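PDB 5KU7: TIR-NB-LRR type resistance protein RPV1 from Vitis rotundifolia, which is a plant intracellular immune receptor of the TIR-NB-LRR class, represented here by its N-terminal TIR domain, a signalling module built round a parallel beta sheet. Local coordinates for residues T6-F11 / R37-D42; S61-I66 / A95-F100. All coordinates share one frame; numbering follows the deposited sequence.

Contact 1: T6-F11 / R37-D42; sequences TTYDVF and RTFRDD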
loop_
_atom_site.group_PDB
_atom_site.type_symbol
_atom_site.label_atom_id
_atom_site.label_comp_id
_atom_site.label_asym_id
_atom_site.label_seq_id
_atom_site.Cartn_x
_atom_site.Cartn_y
_atom_site.Cartn_z
ATOM N N THR A 6 23.719 -5.751 -18.788
ATOM C CA THR A 6 22.353 -5.757 -18.255
ATOM C C THR A 6 21.574 -4.455 -18.484
ATOM O O THR A 6 22.155 -3.391 -18.705
ATOM C CB THR A 6 22.337 -6.039 -16.725
ATOM O OG1 THR A 6 22.965 -4.954 -16.027
ATOM C CG2 THR A 6 23.038 -7.360 -16.395
ATOM N N THR A 7 20.252 -4.547 -18.374
ATOM C CA THR A 7 19.345 -3.434 -18.682
ATOM C C THR A 7 18.680 -2.861 -17.424
ATOM O O THR A 7 18.431 -1.659 -17.321
ATOM C CB THR A 7 18.237 -3.881 -19.681
ATOM O OG1 THR A 7 18.840 -4.474 -20.838
ATOM C CG2 THR A 7 17.373 -2.712 -20.107
ATOM N N TYR A 8 18.373 -3.741 -16.479
ATOM C CA TYR A 8 17.704 -3.352 -15.244
ATOM C C TYR A 8 18.525 -3.695 -14.012
ATOM O O TYR A 8 19.297 -4.654 -14.014
ATOM C CB TYR A 8 16.336 -4.030 -15.158
ATOM C CG TYR A 8 15.441 -3.780 -16.366
ATOM C CD1 TYR A 8 14.626 -2.661 -16.417
ATOM C CD2 TYR A 8 15.428 -4.656 -17.457
ATOM C CE1 TYR A 8 13.808 -2.424 -17.500
ATOM C CE2 TYR A 8 14.614 -4.426 -18.553
ATOM C CZ TYR A 8 13.806 -3.307 -18.564
ATOM O OH TYR A 8 12.985 -3.050 -19.635
ATOM N N ASP A 9 18.352 -2.914 -12.953
ATOM C CA ASP A 9 18.968 -3.239 -11.671
ATOM C C ASP A 9 18.168 -4.317 -10.945
ATOM O O ASP A 9 18.726 -5.213 -10.317
ATOM C CB ASP A 9 19.096 -1.977 -10.835
ATOM C CG ASP A 9 20.045 -0.984 -11.466
ATOM O OD1 ASP A 9 21.143 -1.412 -11.886
ATOM O OD2 ASP A 9 19.686 0.202 -11.594
ATOM N N VAL A 10 16.850 -4.227 -11.065
ATOM C CA VAL A 10 15.947 -5.138 -10.386
ATOM C C VAL A 10 14.807 -5.625 -11.283
ATOM O O VAL A 10 14.148 -4.838 -11.978
ATOM C CB VAL A 10 15.333 -4.475 -9.142
ATOM C CG1 VAL A 10 14.168 -5.305 -8.612
ATOM C CG2 VAL A 10 16.401 -4.286 -8.075
ATOM N N PHE A 11 14.591 -6.935 -11.270
ATOM C CA PHE A 11 13.381 -7.517 -11.838
ATOM C C PHE A 11 12.429 -7.814 -10.682
ATOM O O PHE A 11 12.783 -8.534 -9.743
ATOM C CB PHE A 11 13.693 -8.789 -12.655
ATOM C CG PHE A 11 12.475 -9.474 -13.207
ATOM C CD1 PHE A 11 11.794 -10.419 -12.456
ATOM C CD2 PHE A 11 12.006 -9.176 -14.483
ATOM C CE1 PHE A 11 10.660 -11.054 -12.959
ATOM C CE2 PHE A 11 10.878 -9.813 -14.996
ATOM C CZ PHE A 11 10.206 -10.751 -14.227
ATOM N N ARG A 37 16.924 1.078 -11.302
ATOM C CA ARG A 37 16.144 0.800 -12.502
ATOM C C ARG A 37 15.458 -0.563 -12.396
ATOM O O ARG A 37 16.116 -1.591 -12.331
ATOM C CB ARG A 37 17.008 0.871 -13.761
ATOM C CG ARG A 37 16.254 1.542 -14.895
ATOM C CD ARG A 37 16.835 1.310 -16.269
ATOM N NE ARG A 37 15.860 1.691 -17.293
ATOM C CZ ARG A 37 16.002 1.480 -18.598
ATOM N NH1 ARG A 37 17.094 0.881 -19.062
ATOM N NH2 ARG A 37 15.050 1.867 -19.441
ATOM N N THR A 38 14.131 -0.560 -12.412
ATOM C CA THR A 38 13.362 -1.749 -12.086
ATOM C C THR A 38 12.405 -2.154 -13.175
ATOM O O THR A 38 11.687 -1.320 -13.723
ATOM C CB THR A 38 12.568 -1.518 -10.792
ATOM O OG1 THR A 38 13.499 -1.200 -9.757
ATOM C CG2 THR A 38 11.756 -2.757 -10.395
ATOM N N PHE A 39 12.387 -3.445 -13.488
ATOM C CA PHE A 39 11.404 -3.955 -14.433
ATOM C C PHE A 39 10.211 -4.492 -13.682
ATOM O O PHE A 39 10.324 -5.450 -12.915
ATOM C CB PHE A 39 11.988 -5.049 -15.331
ATOM C CG PHE A 39 10.984 -5.639 -16.309
ATOM C CD1 PHE A 39 10.045 -6.579 -15.885
ATOM C CD2 PHE A 39 10.997 -5.267 -17.643
ATOM C CE1 PHE A 39 9.125 -7.114 -16.762
ATOM C CE2 PHE A 39 10.082 -5.809 -18.550
ATOM C CZ PHE A 39 9.148 -6.730 -18.110
ATOM N N ARG A 40 9.062 -3.877 -13.929
ATOM C CA ARG A 40 7.806 -4.303 -13.333
ATOM C C ARG A 40 6.765 -4.514 -14.412
ATOM O O ARG A 40 6.288 -3.544 -14.991
ATOM C CB ARG A 40 7.327 -3.269 -12.301
ATOM C CG ARG A 40 6.083 -3.698 -11.573
ATOM C CD ARG A 40 4.853 -3.266 -12.363
ATOM N NE ARG A 40 4.037 -2.471 -11.460
ATOM C CZ ARG A 40 3.932 -1.155 -11.488
ATOM N NH1 ARG A 40 4.524 -0.448 -12.435
ATOM N NH2 ARG A 40 3.193 -0.555 -10.577
ATOM N N ASP A 41 6.408 -5.776 -14.666
ATOM C CA ASP A 41 5.590 -6.127 -15.837
ATOM C C ASP A 41 4.198 -5.531 -15.718
ATOM O O ASP A 41 3.489 -5.796 -14.749
ATOM C CB ASP A 41 5.488 -7.652 -16.018
ATOM C CG ASP A 41 4.699 -8.048 -17.285
ATOM O OD1 ASP A 41 4.788 -7.325 -18.294
ATOM O OD2 ASP A 41 4.001 -9.086 -17.292
ATOM N N ASP A 42 3.803 -4.744 -16.709
ATOM C CA ASP A 42 2.474 -4.158 -16.706
ATOM C C ASP A 42 1.758 -4.384 -18.033
ATOM O O ASP A 42 0.734 -3.759 -18.288
ATOM C CB ASP A 42 2.528 -2.647 -16.397
ATOM C CG ASP A 42 3.334 -1.843 -17.433
ATOM O OD1 ASP A 42 3.703 -2.383 -18.498
ATOM O OD2 ASP A 42 3.561 -0.638 -17.198
#

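Contact 2: S61-I66 / A95-F100; sequences SRSSVI and AVFPIF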
loop_
_atom_site.group_PDB
_atom_site.type_symbol
_atom_site.label_atom_id
_atom_site.label_comp_id
_atom_site.label_asym_id
_atom_site.label_seq_id
_atom_site.Cartn_x
_atom_site.Cartn_y
_atom_site.Cartn_z
ATOM N N SER A 61 18.600 -8.330 -15.982
ATOM C CA SER A 61 18.507 -7.645 -14.698
ATOM C C SER A 61 19.658 -8.057 -13.787
ATOM O O SER A 61 20.049 -9.221 -13.777
ATOM C CB SER A 61 17.161 -7.942 -14.022
ATOM O OG SER A 61 16.078 -7.354 -14.737
ATOM N N ARG A 62 20.205 -7.100 -13.033
ATOM C CA ARG A 62 21.290 -7.393 -12.086
ATOM C C ARG A 62 20.783 -8.203 -10.905
ATOM O O ARG A 62 21.526 -8.964 -10.306
ATOM C CB ARG A 62 21.944 -6.110 -11.579
ATOM C CG ARG A 62 22.645 -5.298 -12.639
ATOM C CD ARG A 62 23.085 -3.996 -12.039
ATOM N NE ARG A 62 23.953 -4.241 -10.893
ATOM C CZ ARG A 62 24.100 -3.414 -9.860
ATOM N NH1 ARG A 62 23.395 -2.280 -9.802
ATOM N NH2 ARG A 62 24.932 -3.740 -8.868
ATOM N N SER A 63 19.501 -8.059 -10.590
ATOM C CA SER A 63 18.917 -8.826 -9.501
ATOM C C SER A 63 17.422 -8.951 -9.665
ATOM O O SER A 63 16.820 -8.289 -10.512
ATOM C CB SER A 63 19.219 -8.177 -8.147
ATOM O OG SER A 63 18.543 -6.936 -8.018
ATOM N N SER A 64 16.825 -9.806 -8.844
ATOM C CA SER A 64 15.377 -9.890 -8.742
ATOM C C SER A 64 14.907 -9.658 -7.297
ATOM O O SER A 64 15.591 -10.034 -6.339
ATOM C CB SER A 64 14.879 -11.242 -9.246
ATOM O OG SER A 64 15.113 -11.380 -10.633
ATOM N N VAL A 65 13.755 -9.007 -7.153
ATOM C CA VAL A 65 13.074 -8.902 -5.869
ATOM C C VAL A 65 11.833 -9.747 -5.982
ATOM O O VAL A 65 11.040 -9.538 -6.895
ATOM C CB VAL A 65 12.670 -7.463 -5.511
ATOM C CG1 VAL A 65 11.799 -7.475 -4.281
ATOM C CG2 VAL A 65 13.877 -6.601 -5.274
ATOM N N ILE A 66 11.668 -10.711 -5.084
ATOM C CA ILE A 66 10.497 -11.568 -5.138
ATOM C C ILE A 66 9.499 -11.197 -4.060
ATOM O O ILE A 66 9.810 -11.241 -2.871
ATOM C CB ILE A 66 10.859 -13.043 -4.988
ATOM C CG1 ILE A 66 11.543 -13.567 -6.261
ATOM C CG2 ILE A 66 9.597 -13.837 -4.777
ATOM C CD1 ILE A 66 12.997 -13.248 -6.360
ATOM N N ALA A 95 21.644 -11.547 -8.363
ATOM C CA ALA A 95 21.295 -11.422 -6.945
ATOM C C ALA A 95 19.796 -11.553 -6.749
ATOM O O ALA A 95 19.019 -11.222 -7.642
ATOM C CB ALA A 95 21.793 -10.097 -6.371
ATOM N N VAL A 96 19.393 -12.057 -5.584
ATOM C CA VAL A 96 18.002 -12.382 -5.329
ATOM C C VAL A 96 17.591 -11.936 -3.935
ATOM O O VAL A 96 18.189 -12.352 -2.949
ATOM C CB VAL A 96 17.742 -13.888 -5.458
ATOM C CG1 VAL A 96 16.283 -14.185 -5.163
ATOM C CG2 VAL A 96 18.138 -14.388 -6.853
ATOM N N PHE A 97 16.547 -11.121 -3.862
ATOM C CA PHE A 97 16.091 -10.535 -2.601
ATOM C C PHE A 97 14.657 -10.924 -2.302
ATOM O O PHE A 97 13.742 -10.389 -2.903
ATOM C CB PHE A 97 16.192 -9.020 -2.659
ATOM C CG PHE A 97 17.551 -8.528 -3.022
ATOM C CD1 PHE A 97 17.771 -7.889 -4.228
ATOM C CD2 PHE A 97 18.609 -8.679 -2.143
ATOM C CE1 PHE A 97 19.030 -7.420 -4.555
ATOM C CE2 PHE A 97 19.859 -8.213 -2.462
ATOM C CZ PHE A 97 20.071 -7.577 -3.667
ATOM N N PRO A 98 14.456 -11.897 -1.407
ATOM C CA PRO A 98 13.068 -12.332 -1.212
ATOM C C PRO A 98 12.353 -11.547 -0.104
ATOM O O PRO A 98 12.919 -11.276 0.967
ATOM C CB PRO A 98 13.218 -13.810 -0.840
ATOM C CG PRO A 98 14.580 -13.886 -0.140
ATOM C CD PRO A 98 15.435 -12.761 -0.710
ATOM N N ILE A 99 11.124 -11.169 -0.404
ATOM C CA ILE A 99 10.202 -10.545 0.528
ATOM C C ILE A 99 9.060 -11.494 0.779
ATOM O O ILE A 99 8.394 -11.927 -0.160
ATOM C CB ILE A 99 9.586 -9.245 -0.007
ATOM C CG1 ILE A 99 10.662 -8.212 -0.273
ATOM C CG2 ILE A 99 8.537 -8.725 0.988
ATOM C CD1 ILE A 99 10.163 -7.066 -1.092
ATOM N N PHE A 100 8.832 -11.813 2.039
ATOM C CA PHE A 100 7.746 -12.691 2.393
ATOM C C PHE A 100 6.621 -11.808 2.881
ATOM O O PHE A 100 6.609 -11.385 4.029
ATOM C CB PHE A 100 8.217 -13.710 3.427
ATOM C CG PHE A 100 9.448 -14.490 2.976
ATOM C CD1 PHE A 100 9.322 -15.583 2.116
ATOM C CD2 PHE A 100 10.729 -14.115 3.389
ATOM C CE1 PHE A 100 10.449 -16.299 1.683
ATOM C CE2 PHE A 100 11.860 -14.818 2.961
ATOM C CZ PHE A 100 11.724 -15.914 2.103
#

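Contact 1: T6-F11 / R37-D42
V10 and F11 pair in parallel with T38 and F39 at one margin of the central sheet, where the short strand 38-39, an outermost strand within the chain, leans on strand 8-14. R37 O accepts two N-H groups, D9 N at the corner at 2.7 Å and V10 N, where the ladder starts, at 3.0 Å. D9 also returns a bond, its OD2 taking R37 N at 2.9 Å through the anti lone pair, while its OD1 forms a salt bridge with R62. Further along, F39 N donates to V10 O in a nearly straight bond of 2.7 Å. In the flavodoxin-like TIR fold this is the pairing of the first two strands, with helix 23-33 between them in sequence; T38 lies beside V10 and packs on Y28 and L31 of that helix. F11 and F39 point to the opposite face, and Y8, from before the corner at D9, joins them in an aromatic cluster. The F39 ring presents its edge to the Y8 face, a T-shaped pair with planes at 80°, and F39 CB sits 3.7 Å from the centroid of the Y8 ring, almost on its normal. T7 CG2 lies over the opposite face of Y8, toward the rim. F11 and F39 both hold CG anti to the backbone N (chi1 177° and 178°), which sends their rings the same way; they run nearly parallel but slid apart, F11 CE2 to F39 CD1 3.5 Å. Helix 52-59 packs on both phenylalanines.

Contact 2: S61-I66 / A95-F100
Strands 61-68 and 95-101, with helix 76-91 between them in sequence, make up a beta-alpha-beta unit, and residues 63-66 and 95-98 are its paired core in the middle of the sheet. The axes of 63-66 and 95-100 approach to 4.6 Å, with an 8° angle between their directions. Five backbone hydrogen bonds stitch them together in the alternating parallel pattern: A95 N to R62 O, S64 N to A95 O, F97 N to S64 O, I66 N to F97 O and I99 N to I66 O. The last is the shortest, at 2.8 Å from I99 N to I66 O, and the first the longest, at 3.2 Å from A95 N to R62 O.

Side chains alternate between two faces. On one, S63, A95, V65 and F97 gather: S63 CB meets A95 CB at 3.7 Å, and S63 OG comes up at the edge of the F97 ring, 3.5 Å from CE1. With chi1 at 68° the hydroxyl holds that place at the ring edge while it is hydrogen-bonded to D9 O on the neighbouring strand. V65 CG1 reaches along to I99 CD1, 3.6 Å away, and helix 154-175 packs on this face through L169, I165 and Q168. On the other face I66 CD1 touches V96 CG1 at 3.6 Å, the two side chains crossing at a slant; helix 76-91 lies over them, I66 on L82 and V96 on I85. S64 belongs to this face too, its OG bonded to H94 NE2 just ahead of the second strand. A buried parallel sheet with helices on both faces, its adjacent strands joined through a helical crossover, is typical of doubly wound, flavodoxin-like alpha/beta folds, to which TIR domains belong.

The two contacts lie side by side in one five-stranded parallel sheet, their centres about 11 Å apart. Contact 1 closes before contact 2 opens along the chain, yet strand 8-14 of the first is the direct neighbour of strand 61-68 of the second, giving the order 38-39, 8-14, 61-68, 95-101 across the sheet, with 146-148 beyond. They meet along that seam: F11 N lies 2.7 Å from S63 O and Y8 O 2.8 Å from R62 N, both probable hydrogen bonds. Contact 1 thus lies, partly buried, at one margin of the TIR domain sheet, and contact 2 is buried nearer its middle.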